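Local coordinates for protein Na Glutathione S-transferase 2 (Necator americanus, PDB 2ON5) that probably catalyses the conjugation of glutathione to electrophilic compounds, as a dimeric transferase that binds glutathione where its two subunits meet, at residues F36-W39 with P40-K43; D93-K96 with D97-E101; P127-E130 with K131-F135. All blocks are in the same frame, centred on the assembly; numbering follows the deposited sequence.

Interaction 1 of 3, residues F36-W39 with P40-K43. With GSH (glutathione), chain V; EDO (1,2-ethanediol), chain J.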
ATOM      1  N   PHE A  36     -16.021 -18.597   4.757  1.00 21.45           N
ATOM      2  CA  PHE A  36     -15.128 -19.091   3.709  1.00 22.86           C
ATOM      3  C   PHE A  36     -15.880 -19.984   2.705  1.00 23.20           C
ATOM      4  O   PHE A  36     -15.465 -20.103   1.558  1.00 23.31           O
ATOM      5  CB  PHE A  36     -13.931 -19.850   4.302  1.00 23.58           C
ATOM      6  CG  PHE A  36     -12.998 -18.981   5.113  1.00 24.36           C
ATOM      7  CD1 PHE A  36     -12.413 -19.462   6.273  1.00 27.41           C
ATOM      8  CD2 PHE A  36     -12.715 -17.681   4.715  1.00 26.89           C
ATOM      9  CE1 PHE A  36     -11.548 -18.648   7.028  1.00 27.67           C
ATOM     10  CE2 PHE A  36     -11.865 -16.866   5.470  1.00 27.94           C
ATOM     11  CZ  PHE A  36     -11.276 -17.358   6.618  1.00 26.62           C
ATOM     12  N   GLN A  37     -16.981 -20.604   3.140  1.00 22.66           N
ATOM     13  CA  GLN A  37     -17.780 -21.457   2.259  1.00 23.68           C
ATOM     14  C   GLN A  37     -18.615 -20.621   1.262  1.00 23.22           C
ATOM     15  O   GLN A  37     -18.787 -21.008   0.102  1.00 22.60           O
ATOM     16  CB  GLN A  37     -18.690 -22.376   3.101  1.00 23.48           C
ATOM     17  CG  GLN A  37     -19.436 -23.437   2.322  1.00 25.64           C
ATOM     18  CD  GLN A  37     -20.021 -24.582   3.200  1.00 26.61           C
ATOM     19  OE1 GLN A  37     -19.429 -25.671   3.315  1.00 28.66           O
ATOM     20  NE2 GLN A  37     -21.174 -24.338   3.793  1.00 28.84           N
ATOM     21  N   GLU A  38     -19.127 -19.477   1.723  1.00 22.04           N
ATOM     22  CA  GLU A  38     -20.080 -18.695   0.924  1.00 22.26           C
ATOM     23  C   GLU A  38     -19.325 -17.764  -0.025  1.00 21.89           C
ATOM     24  O   GLU A  38     -19.804 -17.425  -1.111  1.00 21.52           O
ATOM     25  CB  GLU A  38     -21.004 -17.898   1.852  1.00 21.67           C
ATOM     26  CG  GLU A  38     -21.995 -16.927   1.166  1.00 21.15           C
ATOM     27  CD  GLU A  38     -23.032 -17.620   0.305  1.00 21.30           C
ATOM     28  OE1 GLU A  38     -23.636 -16.937  -0.562  1.00 20.82           O
ATOM     29  OE2 GLU A  38     -23.255 -18.839   0.503  1.00 22.01           O
ATOM     30  N   TRP A  39     -18.135 -17.358   0.396  1.00 21.86           N
ATOM     31  CA  TRP A  39     -17.383 -16.315  -0.329  1.00 22.26           C
ATOM     32  C   TRP A  39     -17.131 -16.551  -1.834  1.00 22.85           C
ATOM     33  O   TRP A  39     -17.406 -15.656  -2.645  1.00 21.00           O
ATOM     34  CB  TRP A  39     -16.109 -15.908   0.440  1.00 22.02           C
ATOM     35  CG  TRP A  39     -15.030 -15.319  -0.449  1.00 22.10           C
ATOM     36  CD1 TRP A  39     -13.809 -15.861  -0.712  1.00 21.15           C
ATOM     37  CD2 TRP A  39     -15.109 -14.104  -1.222  1.00 21.02           C
ATOM     38  NE1 TRP A  39     -13.107 -15.049  -1.589  1.00 21.90           N
ATOM     39  CE2 TRP A  39     -13.882 -13.969  -1.915  1.00 21.82           C
ATOM     40  CE3 TRP A  39     -16.091 -13.117  -1.385  1.00 22.12           C
ATOM     41  CZ2 TRP A  39     -13.603 -12.882  -2.754  1.00 21.92           C
ATOM     42  CZ3 TRP A  39     -15.814 -12.030  -2.228  1.00 20.40           C
ATOM     43  CH2 TRP A  39     -14.575 -11.935  -2.902  1.00 21.61           C
ATOM     44  N   PRO A  40     -16.578 -17.734  -2.218  1.00 23.31           N
ATOM     45  CA  PRO A  40     -16.074 -17.879  -3.611  1.00 24.13           C
ATOM     46  C   PRO A  40     -17.039 -17.539  -4.722  1.00 24.26           C
ATOM     47  O   PRO A  40     -16.616 -16.983  -5.729  1.00 24.72           O
ATOM     48  CB  PRO A  40     -15.670 -19.362  -3.694  1.00 24.65           C
ATOM     49  CG  PRO A  40     -15.252 -19.673  -2.253  1.00 24.44           C
ATOM     50  CD  PRO A  40     -16.266 -18.926  -1.412  1.00 23.46           C
ATOM     51  N   LYS A  41     -18.316 -17.854  -4.546  1.00 24.24           N
ATOM     52  CA  LYS A  41     -19.291 -17.592  -5.593  1.00 24.86           C
ATOM     53  C   LYS A  41     -19.539 -16.102  -5.798  1.00 24.18           C
ATOM     54  O   LYS A  41     -20.178 -15.722  -6.784  1.00 24.76           O
ATOM     55  CB  LYS A  41     -20.619 -18.271  -5.288  1.00 24.93           C
ATOM     56  CG  LYS A  41     -21.351 -17.728  -4.063  1.00 25.91           C
ATOM     57  CD  LYS A  41     -22.555 -18.601  -3.730  1.00 27.77           C
ATOM     58  CE  LYS A  41     -23.654 -18.419  -4.786  1.00 30.66           C
ATOM     59  NZ  LYS A  41     -24.843 -19.250  -4.460  1.00 31.68           N
ATOM     60  N   HIS A  42     -19.066 -15.275  -4.862  1.00 22.58           N
ATOM     61  CA  HIS A  42     -19.208 -13.815  -4.969  1.00 22.46           C
ATOM     62  C   HIS A  42     -17.958 -13.098  -5.494  1.00 22.86           C
ATOM     63  O   HIS A  42     -17.976 -11.887  -5.661  1.00 22.70           O
ATOM     64  CB  HIS A  42     -19.607 -13.210  -3.627  1.00 21.95           C
ATOM     65  CG  HIS A  42     -20.857 -13.798  -3.068  1.00 22.46           C
ATOM     66  ND1 HIS A  42     -22.108 -13.418  -3.496  1.00 22.25           N
ATOM     67  CD2 HIS A  42     -21.048 -14.778  -2.150  1.00 20.91           C
ATOM     68  CE1 HIS A  42     -23.023 -14.115  -2.838  1.00 22.07           C
ATOM     69  NE2 HIS A  42     -22.404 -14.949  -2.020  1.00 21.19           N
ATOM     70  N   LYS A  43     -16.896 -13.851  -5.751  1.00 22.49           N
ATOM     71  CA  LYS A  43     -15.608 -13.293  -6.198  1.00 24.15           C
ATOM     72  C   LYS A  43     -15.763 -12.364  -7.421  1.00 24.13           C
ATOM     73  O   LYS A  43     -15.272 -11.219  -7.426  1.00 24.15           O
ATOM     74  CB  LYS A  43     -14.678 -14.476  -6.493  1.00 23.31           C
ATOM     75  CG  LYS A  43     -13.312 -14.158  -6.969  1.00 27.68           C
ATOM     76  CD  LYS A  43     -12.422 -15.430  -6.876  1.00 27.75           C
ATOM     77  CE  LYS A  43     -10.963 -15.009  -6.808  1.00 30.18           C
ATOM     78  NZ  LYS A  43     -10.571 -14.555  -5.443  1.00 28.83           N
TER
HETATM   79  N1  GSH V 999      -4.104  -5.619  -0.733  1.00 32.71           N
HETATM   80  CA1 GSH V 999      -5.122  -6.409   0.000  1.00 34.51           C
HETATM   81  C1  GSH V 999      -6.067  -5.471   0.745  1.00 30.29           C
HETATM   82  O11 GSH V 999      -5.519  -4.790   1.638  1.00 31.78           O
HETATM   83  O12 GSH V 999      -7.307  -5.343   0.531  1.00 24.84           O
HETATM   84  CB1 GSH V 999      -5.799  -7.475  -0.866  1.00 35.85           C
HETATM   85  CG1 GSH V 999      -7.046  -8.083  -0.233  1.00 36.37           C
HETATM   86  CD1 GSH V 999      -6.960  -9.584   0.020  1.00 38.73           C
HETATM   87  OE1 GSH V 999      -5.728 -10.293   0.044  1.00 38.24           O
HETATM   88  N2  GSH V 999      -8.159 -10.140   0.214  1.00 39.21           N
HETATM   89  CA2 GSH V 999      -8.482 -11.360   0.941  1.00 37.89           C
HETATM   90  C2  GSH V 999      -9.415 -12.215   0.115  1.00 37.07           C
HETATM   91  O2  GSH V 999     -10.284 -11.657  -0.856  1.00 29.69           O
HETATM   92  CB2 GSH V 999      -9.139 -11.000   2.263  1.00 38.71           C
HETATM   93  SG2 GSH V 999      -8.077 -11.114   3.735  1.00 41.91           S
HETATM   94  N3  GSH V 999      -9.360 -13.531   0.311  1.00 38.29           N
HETATM   95  CA3 GSH V 999     -10.111 -14.449  -0.523  1.00 40.90           C
HETATM   96  C3  GSH V 999      -9.680 -14.532  -1.974  1.00 41.99           C
HETATM   97  O31 GSH V 999      -8.621 -13.990  -2.363  1.00 44.17           O
HETATM   98  O32 GSH V 999     -10.375 -15.156  -2.809  1.00 41.62           O
HETATM   99  C1  EDO J 420     -14.753 -17.144   8.499  1.00 35.69           C
HETATM  100  O1  EDO J 420     -15.024 -16.297   7.366  1.00 35.24           O
HETATM  101  C2  EDO J 420     -15.813 -18.232   8.554  1.00 34.67           C
HETATM  102  O2  EDO J 420     -15.524 -19.270   7.594  1.00 34.44           O
HETATM  103  O   HOH W   1     -19.285 -19.971  -2.737  1.00 21.71           O
HETATM  104  O   HOH W   2     -25.548 -17.740  -2.071  1.00 19.13           O
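The carbonyl oxygen of Phe36 lies 3.3 Å from Pro40 CD, where the chain after strand 30-34 of the thioredoxin-like domain coils through helical backbone angles. This turn, between strands 30-34 and 53-56, supplies two residues of the glutathione pocket. The ring of Phe36 meets Phe9 edge-to-face, while its backbone N is hydrogen-bonded to an ethanediol probably left from crystallisation. Gln37 O and, weakly, Glu38 O accept hydrogens from a water that itself accepts Lys41 N-H. Proline suits position 40, where its ring nitrogen offers no hydrogen and its CD packs on the Phe36 carbonyl and on Trp39 CB.

Glu38 reaches forward one turn. Its CG is anti to the backbone N (chi1 175°) and the chain then folds at chi2, which carries OE1 to 2.8 Å from His42 NE2. The N-H points almost straight, at 170°, and OE1 is met on its anti side, above the carboxylate plane, though within the imidazole plane. Since His42 ND1 also bonds Glu45, the imidazole, held between two carboxylates, would tend to be protonated. A water links Glu38 OE1 to Lys41 NZ, an indirect tie between opposite charges.

Trp39 closes the segment. Its O accepts His42 N at 2.8 Å, and the indole ring is covered on one face by the Lys43 backbone, CH2 lying 3.7 Å from Lys43 CA. Tryptophan fits here because it combines a large buried ring, resting also on Met46 and Ile51, with a single N-H at the edge for the ligand. Lys43, largely extended until it bends at chi4, adds its charge, and Gly49 O takes another bond from NZ. One glutathione glycyl carboxylate oxygen, O32, is thus held by Trp39 NE1 at 3.0 Å and Lys43 NZ at 2.7 Å.

Interaction 2 of 3, residues D93-K96 with D97-E101. With GSH (glutathione), chain B; EDO (1,2-ethanediol), chain P.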
ATOM      1  N   ASP A  93       1.835   2.113   5.240  1.00 16.19           N
ATOM      2  CA  ASP A  93       2.570   1.304   4.272  1.00 16.60           C
ATOM      3  C   ASP A  93       3.616   0.427   4.948  1.00 16.06           C
ATOM      4  O   ASP A  93       3.803  -0.730   4.546  1.00 15.86           O
ATOM      5  CB  ASP A  93       3.230   2.174   3.199  1.00 17.49           C
ATOM      6  CG  ASP A  93       2.303   2.467   2.027  1.00 21.37           C
ATOM      7  OD1 ASP A  93       1.160   1.956   2.008  1.00 23.88           O
ATOM      8  OD2 ASP A  93       2.731   3.211   1.114  1.00 23.92           O
ATOM      9  N   GLN A  94       4.293   0.946   5.962  1.00 16.20           N
ATOM     10  CA  GLN A  94       5.238   0.107   6.722  1.00 17.13           C
ATOM     11  C   GLN A  94       4.509  -1.046   7.457  1.00 17.50           C
ATOM     12  O   GLN A  94       4.977  -2.211   7.470  1.00 17.49           O
ATOM     13  CB  GLN A  94       6.068   0.941   7.710  1.00 17.49           C
ATOM     14  CG  GLN A  94       7.154   0.109   8.434  1.00 16.83           C
ATOM     15  CD  GLN A  94       8.343  -0.184   7.515  1.00 20.08           C
ATOM     16  OE1 GLN A  94       8.436   0.347   6.406  1.00 19.03           O
ATOM     17  NE2 GLN A  94       9.256  -1.054   7.972  1.00 21.88           N
ATOM     18  N   TYR A  95       3.382  -0.719   8.064  1.00 17.82           N
ATOM     19  CA  TYR A  95       2.450  -1.737   8.614  1.00 17.06           C
ATOM     20  C   TYR A  95       2.049  -2.826   7.587  1.00 17.40           C
ATOM     21  O   TYR A  95       2.025  -4.021   7.910  1.00 17.42           O
ATOM     22  CB  TYR A  95       1.199  -1.040   9.142  1.00 16.95           C
ATOM     23  CG  TYR A  95       0.124  -2.025   9.608  1.00 17.24           C
ATOM     24  CD1 TYR A  95       0.248  -2.682  10.834  1.00 16.40           C
ATOM     25  CD2 TYR A  95      -0.993  -2.296   8.809  1.00 15.61           C
ATOM     26  CE1 TYR A  95      -0.765  -3.608  11.274  1.00 20.05           C
ATOM     27  CE2 TYR A  95      -2.008  -3.217   9.222  1.00 18.06           C
ATOM     28  CZ  TYR A  95      -1.874  -3.861  10.447  1.00 16.72           C
ATOM     29  OH  TYR A  95      -2.823  -4.765  10.869  1.00 18.06           O
ATOM     30  N   LYS A  96       1.693  -2.408   6.371  1.00 17.28           N
ATOM     31  CA  LYS A  96       1.332  -3.322   5.294  1.00 19.63           C
ATOM     32  C   LYS A  96       2.509  -4.246   4.947  1.00 19.32           C
ATOM     33  O   LYS A  96       2.297  -5.455   4.761  1.00 19.21           O
ATOM     34  CB  LYS A  96       0.879  -2.575   4.037  1.00 19.66           C
ATOM     35  CG  LYS A  96       0.465  -3.499   2.905  1.00 23.99           C
ATOM     36  CD  LYS A  96      -0.068  -2.713   1.718  1.00 27.77           C
ATOM     37  CE  LYS A  96      -1.277  -3.407   1.143  1.00 30.26           C
ATOM     38  NZ  LYS A  96      -2.095  -2.423   0.405  1.00 33.81           N
ATOM     39  N   ASP A  97       3.725  -3.684   4.866  1.00 18.74           N
ATOM     40  CA  ASP A  97       4.954  -4.506   4.675  1.00 18.93           C
ATOM     41  C   ASP A  97       5.115  -5.570   5.773  1.00 18.70           C
ATOM     42  O   ASP A  97       5.439  -6.733   5.491  1.00 17.92           O
ATOM     43  CB  ASP A  97       6.222  -3.615   4.652  1.00 19.01           C
ATOM     44  CG  ASP A  97       6.378  -2.809   3.352  1.00 20.43           C
ATOM     45  OD1 ASP A  97       7.284  -1.939   3.292  1.00 21.78           O
ATOM     46  OD2 ASP A  97       5.603  -3.035   2.396  1.00 19.59           O
ATOM     47  N   TYR A  98       4.933  -5.161   7.025  1.00 19.30           N
ATOM     48  CA  TYR A  98       5.020  -6.085   8.182  1.00 18.86           C
ATOM     49  C   TYR A  98       3.978  -7.194   8.105  1.00 19.67           C
ATOM     50  O   TYR A  98       4.297  -8.384   8.293  1.00 18.90           O
ATOM     51  CB  TYR A  98       4.866  -5.290   9.484  1.00 19.38           C
ATOM     52  CG  TYR A  98       4.490  -6.105  10.722  1.00 18.65           C
ATOM     53  CD1 TYR A  98       5.442  -6.884  11.386  1.00 18.35           C
ATOM     54  CD2 TYR A  98       3.190  -6.064  11.235  1.00 19.33           C
ATOM     55  CE1 TYR A  98       5.104  -7.626  12.534  1.00 17.55           C
ATOM     56  CE2 TYR A  98       2.843  -6.782  12.378  1.00 18.65           C
ATOM     57  CZ  TYR A  98       3.804  -7.569  13.021  1.00 19.50           C
ATOM     58  OH  TYR A  98       3.467  -8.300  14.152  1.00 18.59           O
ATOM     59  N   ILE A  99       2.737  -6.818   7.822  1.00 18.85           N
ATOM     60  CA  ILE A  99       1.675  -7.792   7.637  1.00 20.27           C
ATOM     61  C   ILE A  99       1.963  -8.799   6.509  1.00 21.06           C
ATOM     62  O   ILE A  99       1.638  -9.990   6.617  1.00 20.37           O
ATOM     63  CB  ILE A  99       0.314  -7.089   7.426  1.00 19.78           C
ATOM     64  CG1 ILE A  99      -0.098  -6.310   8.703  1.00 18.60           C
ATOM     65  CG2 ILE A  99      -0.776  -8.105   6.948  1.00 21.63           C
ATOM     66  CD1 ILE A  99      -0.302  -7.152   9.956  1.00 21.19           C
ATOM     67  N   ASN A 100       2.559  -8.314   5.422  1.00 21.74           N
ATOM     68  CA  ASN A 100       2.980  -9.190   4.359  1.00 23.43           C
ATOM     69  C   ASN A 100       4.026 -10.200   4.864  1.00 22.90           C
ATOM     70  O   ASN A 100       3.942 -11.406   4.562  1.00 23.06           O
ATOM     71  CB  ASN A 100       3.522  -8.396   3.180  1.00 23.62           C
ATOM     72  CG  ASN A 100       3.854  -9.286   2.006  1.00 29.05           C
ATOM     73  OD1 ASN A 100       2.955  -9.852   1.371  1.00 32.26           O
ATOM     74  ND2 ASN A 100       5.157  -9.441   1.719  1.00 30.58           N
ATOM     75  N   GLU A 101       4.973  -9.705   5.652  1.00 22.37           N
ATOM     76  CA  GLU A 101       5.992 -10.536   6.278  1.00 23.34           C
ATOM     77  C   GLU A 101       5.387 -11.657   7.128  1.00 22.29           C
ATOM     78  O   GLU A 101       5.849 -12.799   7.068  1.00 22.71           O
ATOM     79  CB  GLU A 101       6.936  -9.679   7.115  1.00 22.60           C
ATOM     80  CG  GLU A 101       8.124 -10.420   7.698  1.00 26.09           C
ATOM     81  CD  GLU A 101       9.239  -9.483   8.169  1.00 26.36           C
ATOM     82  OE1 GLU A 101      10.295  -9.992   8.600  1.00 31.44           O
ATOM     83  OE2 GLU A 101       9.064  -8.241   8.125  1.00 29.91           O
TER
HETATM   84  N1  GSH B 999       7.078  -0.735   0.645  1.00 32.04           N
HETATM   85  CA1 GSH B 999       8.305  -0.439  -0.125  1.00 33.54           C
HETATM   86  C1  GSH B 999       8.161   0.943  -0.751  1.00 29.57           C
HETATM   87  O11 GSH B 999       8.932   1.917  -0.613  1.00 23.47           O
HETATM   88  O12 GSH B 999       7.181   1.089  -1.483  1.00 31.46           O
HETATM   89  CB1 GSH B 999       9.575  -0.755   0.691  1.00 34.58           C
HETATM   90  CG1 GSH B 999      10.867  -0.053   0.272  1.00 33.51           C
HETATM   91  CD1 GSH B 999      11.947  -1.039  -0.162  1.00 35.05           C
HETATM   92  OE1 GSH B 999      11.717  -2.433  -0.233  1.00 33.22           O
HETATM   93  N2  GSH B 999      13.125  -0.499  -0.481  1.00 35.57           N
HETATM   94  CA2 GSH B 999      14.273  -1.278  -0.915  1.00 36.36           C
HETATM   95  C2  GSH B 999      15.447  -1.199   0.028  1.00 34.70           C
HETATM   96  O2  GSH B 999      15.628  -0.066   0.817  1.00 30.07           O
HETATM   97  CB2 GSH B 999      14.668  -0.740  -2.273  1.00 39.46           C
HETATM   98  SG2 GSH B 999      13.638  -1.419  -3.589  1.00 46.55           S
HETATM   99  N3  GSH B 999      16.296  -2.236   0.083  1.00 35.79           N
HETATM  100  CA3 GSH B 999      17.572  -2.159   0.772  1.00 36.32           C
HETATM  101  C3  GSH B 999      17.524  -2.514   2.245  1.00 37.07           C
HETATM  102  O31 GSH B 999      18.566  -2.438   2.949  1.00 38.41           O
HETATM  103  O32 GSH B 999      16.464  -2.891   2.792  1.00 36.22           O
HETATM  104  C1  EDO P 426      -4.137  -6.040   7.697  1.00 27.69           C
HETATM  105  O1  EDO P 426      -3.945  -5.891   9.091  1.00 24.44           O
HETATM  106  C2  EDO P 426      -3.826  -4.716   7.011  1.00 25.44           C
HETATM  107  O2  EDO P 426      -2.736  -4.939   6.146  1.00 29.63           O
HETATM  108  O   HOH W   3       3.685  -1.213   1.884  1.00 31.18           O
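Tyr95 and Ile99, one turn apart on alpha-helix 82-101, make its main side-chain contact here and pack against their own subunit; another face of the helix meets the second subunit. Four regular i to i+4 backbone bonds underlie the pair, from Asp97 N to Asp93 O through Asn100 N to Lys96 O.

The apolar contact is a CH-pi interaction: Ile99 CG1 stands over one face of the tyrosine ring, 3.7 Å from its centroid and displaced toward the rim. With CG1 beside the backbone N (chi1 -65°), this branch points back at Tyr95, and CD1 of Ile99 lies 3.6 Å from Tyr95 OH. Isoleucine suits the place because its longer branch lies along part of the ring face; the ring also packs on Cys159, His163 and Phe65.

The polar contacts involve glutathione and the second subunit. Lys96, its long chain bent at chi3, ends near one bound glutathione, while its NZ makes a weak, long ion pair with Asp93 of the second subunit. A water donates to Asp93 O and to Asp97 OD2, probably helping to fix the short, anionic carboxylate, whose OD1 accepts N1 of glutathione in the second subunit's site at 2.9 Å, with OD2 a weaker partner at 3.2 Å.

Interaction 3 of 3, residues P127-E130 with K131-F135. With EDO (1,2-ethanediol), chain I.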
ATOM      1  N   PRO A 127      10.337 -12.089  15.463  1.00 22.64           N
ATOM      2  CA  PRO A 127      11.432 -11.349  14.814  1.00 21.94           C
ATOM      3  C   PRO A 127      10.958 -10.219  13.901  1.00 21.44           C
ATOM      4  O   PRO A 127      11.628  -9.189  13.811  1.00 20.13           O
ATOM      5  CB  PRO A 127      12.131 -12.430  13.990  1.00 23.01           C
ATOM      6  CG  PRO A 127      11.710 -13.716  14.598  1.00 22.65           C
ATOM      7  CD  PRO A 127      10.314 -13.495  15.011  1.00 22.53           C
ATOM      8  N   ALA A 128       9.820 -10.423  13.227  1.00 20.42           N
ATOM      9  CA  ALA A 128       9.240  -9.400  12.349  1.00 20.24           C
ATOM     10  C   ALA A 128       8.766  -8.200  13.155  1.00 20.31           C
ATOM     11  O   ALA A 128       8.928  -7.040  12.730  1.00 20.43           O
ATOM     12  CB  ALA A 128       8.081  -9.979  11.505  1.00 19.11           C
ATOM     13  N   ARG A 129       8.195  -8.463  14.331  1.00 20.26           N
ATOM     14  CA  ARG A 129       7.658  -7.364  15.128  1.00 20.34           C
ATOM     15  C   ARG A 129       8.788  -6.623  15.852  1.00 20.19           C
ATOM     16  O   ARG A 129       8.654  -5.448  16.172  1.00 19.50           O
ATOM     17  CB  ARG A 129       6.530  -7.823  16.086  1.00 20.19           C
ATOM     18  CG  ARG A 129       6.975  -8.637  17.317  1.00 20.00           C
ATOM     19  CD  ARG A 129       7.562  -7.730  18.392  1.00 19.26           C
ATOM     20  NE  ARG A 129       7.664  -8.308  19.737  1.00 22.67           N
ATOM     21  CZ  ARG A 129       8.671  -9.075  20.149  1.00 25.06           C
ATOM     22  NH1 ARG A 129       9.616  -9.442  19.285  1.00 21.07           N
ATOM     23  NH2 ARG A 129       8.706  -9.516  21.410  1.00 25.21           N
ATOM     24  N   GLU A 130       9.907  -7.307  16.117  1.00 20.32           N
ATOM     25  CA  GLU A 130      11.083  -6.626  16.698  1.00 21.64           C
ATOM     26  C   GLU A 130      11.540  -5.449  15.813  1.00 21.31           C
ATOM     27  O   GLU A 130      11.834  -4.339  16.323  1.00 21.18           O
ATOM     28  CB  GLU A 130      12.241  -7.622  16.925  1.00 22.35           C
ATOM     29  CG  GLU A 130      13.567  -6.976  17.322  1.00 27.73           C
ATOM     30  CD  GLU A 130      13.624  -6.565  18.791  1.00 33.42           C
ATOM     31  OE1 GLU A 130      12.912  -7.181  19.611  1.00 38.31           O
ATOM     32  OE2 GLU A 130      14.377  -5.619  19.134  1.00 36.36           O
ATOM     33  N   LYS A 131      11.608  -5.696  14.502  1.00 21.00           N
ATOM     34  CA  LYS A 131      11.972  -4.658  13.519  1.00 21.44           C
ATOM     35  C   LYS A 131      10.852  -3.637  13.437  1.00 20.68           C
ATOM     36  O   LYS A 131      11.095  -2.441  13.548  1.00 20.27           O
ATOM     37  CB  LYS A 131      12.184  -5.247  12.120  1.00 20.88           C
ATOM     38  CG  LYS A 131      13.459  -6.109  11.941  1.00 23.83           C
ATOM     39  CD  LYS A 131      13.515  -6.784  10.550  1.00 24.02           C
ATOM     40  CE  LYS A 131      12.440  -7.867  10.402  1.00 25.60           C
ATOM     41  NZ  LYS A 131      12.362  -8.406   9.004  1.00 26.46           N
ATOM     42  N   PHE A 132       9.623  -4.128  13.244  1.00 20.06           N
ATOM     43  CA  PHE A 132       8.487  -3.236  12.988  1.00 20.11           C
ATOM     44  C   PHE A 132       8.186  -2.305  14.165  1.00 19.92           C
ATOM     45  O   PHE A 132       8.119  -1.076  13.984  1.00 19.21           O
ATOM     46  CB  PHE A 132       7.261  -4.028  12.548  1.00 19.34           C
ATOM     47  CG  PHE A 132       6.028  -3.177  12.349  1.00 20.80           C
ATOM     48  CD1 PHE A 132       4.858  -3.494  13.004  1.00 18.79           C
ATOM     49  CD2 PHE A 132       6.057  -2.056  11.518  1.00 19.69           C
ATOM     50  CE1 PHE A 132       3.727  -2.700  12.852  1.00 20.28           C
ATOM     51  CE2 PHE A 132       4.922  -1.273  11.328  1.00 20.45           C
ATOM     52  CZ  PHE A 132       3.753  -1.593  12.008  1.00 18.99           C
ATOM     53  N   PHE A 133       8.041  -2.894  15.362  1.00 19.33           N
ATOM     54  CA  PHE A 133       7.743  -2.139  16.588  1.00 19.28           C
ATOM     55  C   PHE A 133       8.877  -1.158  16.897  1.00 19.74           C
ATOM     56  O   PHE A 133       8.678  -0.145  17.569  1.00 19.87           O
ATOM     57  CB  PHE A 133       7.542  -3.081  17.779  1.00 18.36           C
ATOM     58  CG  PHE A 133       6.233  -3.866  17.765  1.00 17.34           C
ATOM     59  CD1 PHE A 133       5.385  -3.868  16.658  1.00 17.55           C
ATOM     60  CD2 PHE A 133       5.866  -4.608  18.889  1.00 16.24           C
ATOM     61  CE1 PHE A 133       4.216  -4.611  16.692  1.00 19.16           C
ATOM     62  CE2 PHE A 133       4.715  -5.391  18.916  1.00 16.12           C
ATOM     63  CZ  PHE A 133       3.885  -5.375  17.828  1.00 19.14           C
ATOM     64  N   GLY A 134      10.081  -1.476  16.430  1.00 19.88           N
ATOM     65  CA  GLY A 134      11.232  -0.571  16.590  1.00 20.12           C
ATOM     66  C   GLY A 134      11.019   0.729  15.823  1.00 20.08           C
ATOM     67  O   GLY A 134      11.308   1.808  16.333  1.00 20.40           O
ATOM     68  N   PHE A 135      10.510   0.636  14.596  1.00 19.87           N
ATOM     69  CA  PHE A 135      10.180   1.841  13.829  1.00 19.80           C
ATOM     70  C   PHE A 135       8.990   2.608  14.407  1.00 19.68           C
ATOM     71  O   PHE A 135       8.989   3.832  14.403  1.00 20.68           O
ATOM     72  CB  PHE A 135       9.980   1.530  12.346  1.00 19.07           C
ATOM     73  CG  PHE A 135      11.211   0.959  11.677  1.00 20.63           C
ATOM     74  CD1 PHE A 135      11.171  -0.275  11.048  1.00 19.61           C
ATOM     75  CD2 PHE A 135      12.414   1.644  11.717  1.00 20.09           C
ATOM     76  CE1 PHE A 135      12.324  -0.814  10.424  1.00 22.21           C
ATOM     77  CE2 PHE A 135      13.573   1.109  11.107  1.00 22.67           C
ATOM     78  CZ  PHE A 135      13.518  -0.119  10.463  1.00 18.74           C
TER
HETATM   79  C1  EDO I 419      11.986 -11.110  20.544  1.00 41.61           C
HETATM   80  O1  EDO I 419      12.330  -9.773  20.127  1.00 40.55           O
HETATM   81  C2  EDO I 419      11.861 -11.203  22.068  1.00 41.90           C
HETATM   82  O2  EDO I 419      10.491 -11.295  22.495  1.00 39.78           O
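Phe132 N donates to Ala128 O at 3.0 Å and Phe133 N to Arg129 O at 2.7 Å, two alpha-helical bonds that join residues 127-130 to 131-135 within helix 117-143. The helix is kinked at Pro127, whose nitrogen has no hydrogen to give to the preceding turn. The spacing slackens again at Gly134, where N makes weak bonds with Glu130 O (3.4 Å) and Lys131 O. Gly134 brings only its slim backbone to this part of the helix.

The leading side-chain contact is Arg129 with Phe133. CB of Arg129 sits almost exactly over the centre of the phenyl ring, 3.9 Å from the centroid and 8° off its normal, in a CH-pi contact. A first torsion of 74° and a second bend at chi2 fold the arginine chain back, bringing CD to 3.6 Å from Phe133 CD2. The aliphatic part covers the ring, and the guanidinium beyond it is turned 62° from the ring plane. That end is well tied: NE bonds Ile174 O, NH1 makes a weak bond to Leu126 O, and NH2 donates at 2.7 Å to O2 of an ethanediol probably taken from the crystallisation liquor. Arginine suits this buried place by pairing a greasy stem with several donors. Lys131 lies back along the preceding turn, CE 3.7 Å from Pro127 O.

Around the contact, Phe132 inserts its ring toward helices 82-101 and 155-168, stacking on Tyr98 and touching Leu160. Phe133 packs against Thr164 and meets Phe178 edge-to-face. Small Ala128 fits closely against Tyr98 of helix 82-101, and Lys131 NZ forms a salt bridge with Glu101 of that same helix, within the all-helical C-terminal domain.

How the interactions relate
The three contacts follow one another along the chain. Interaction 1 lies in the loop between strands 30-34 and 53-56 of the thioredoxin-like domain, its centre about 26 Å from that of interaction 2 and about 34 Å from that of interaction 3, touching neither. Interactions 2 and 3, centres about 11 Å apart, stand on adjoining helices, 82-101 and 117-143, which meet directly: Glu101 CD lies 3.6 Å from Ala128 CB, and the Tyr95 backbone also approaches the Phe132 ring. Interaction 1 holds one end of glutathione and Asp97 of the second subunit the other, so each site depends on the dimer, while interaction 3 packs behind interaction 2's helix.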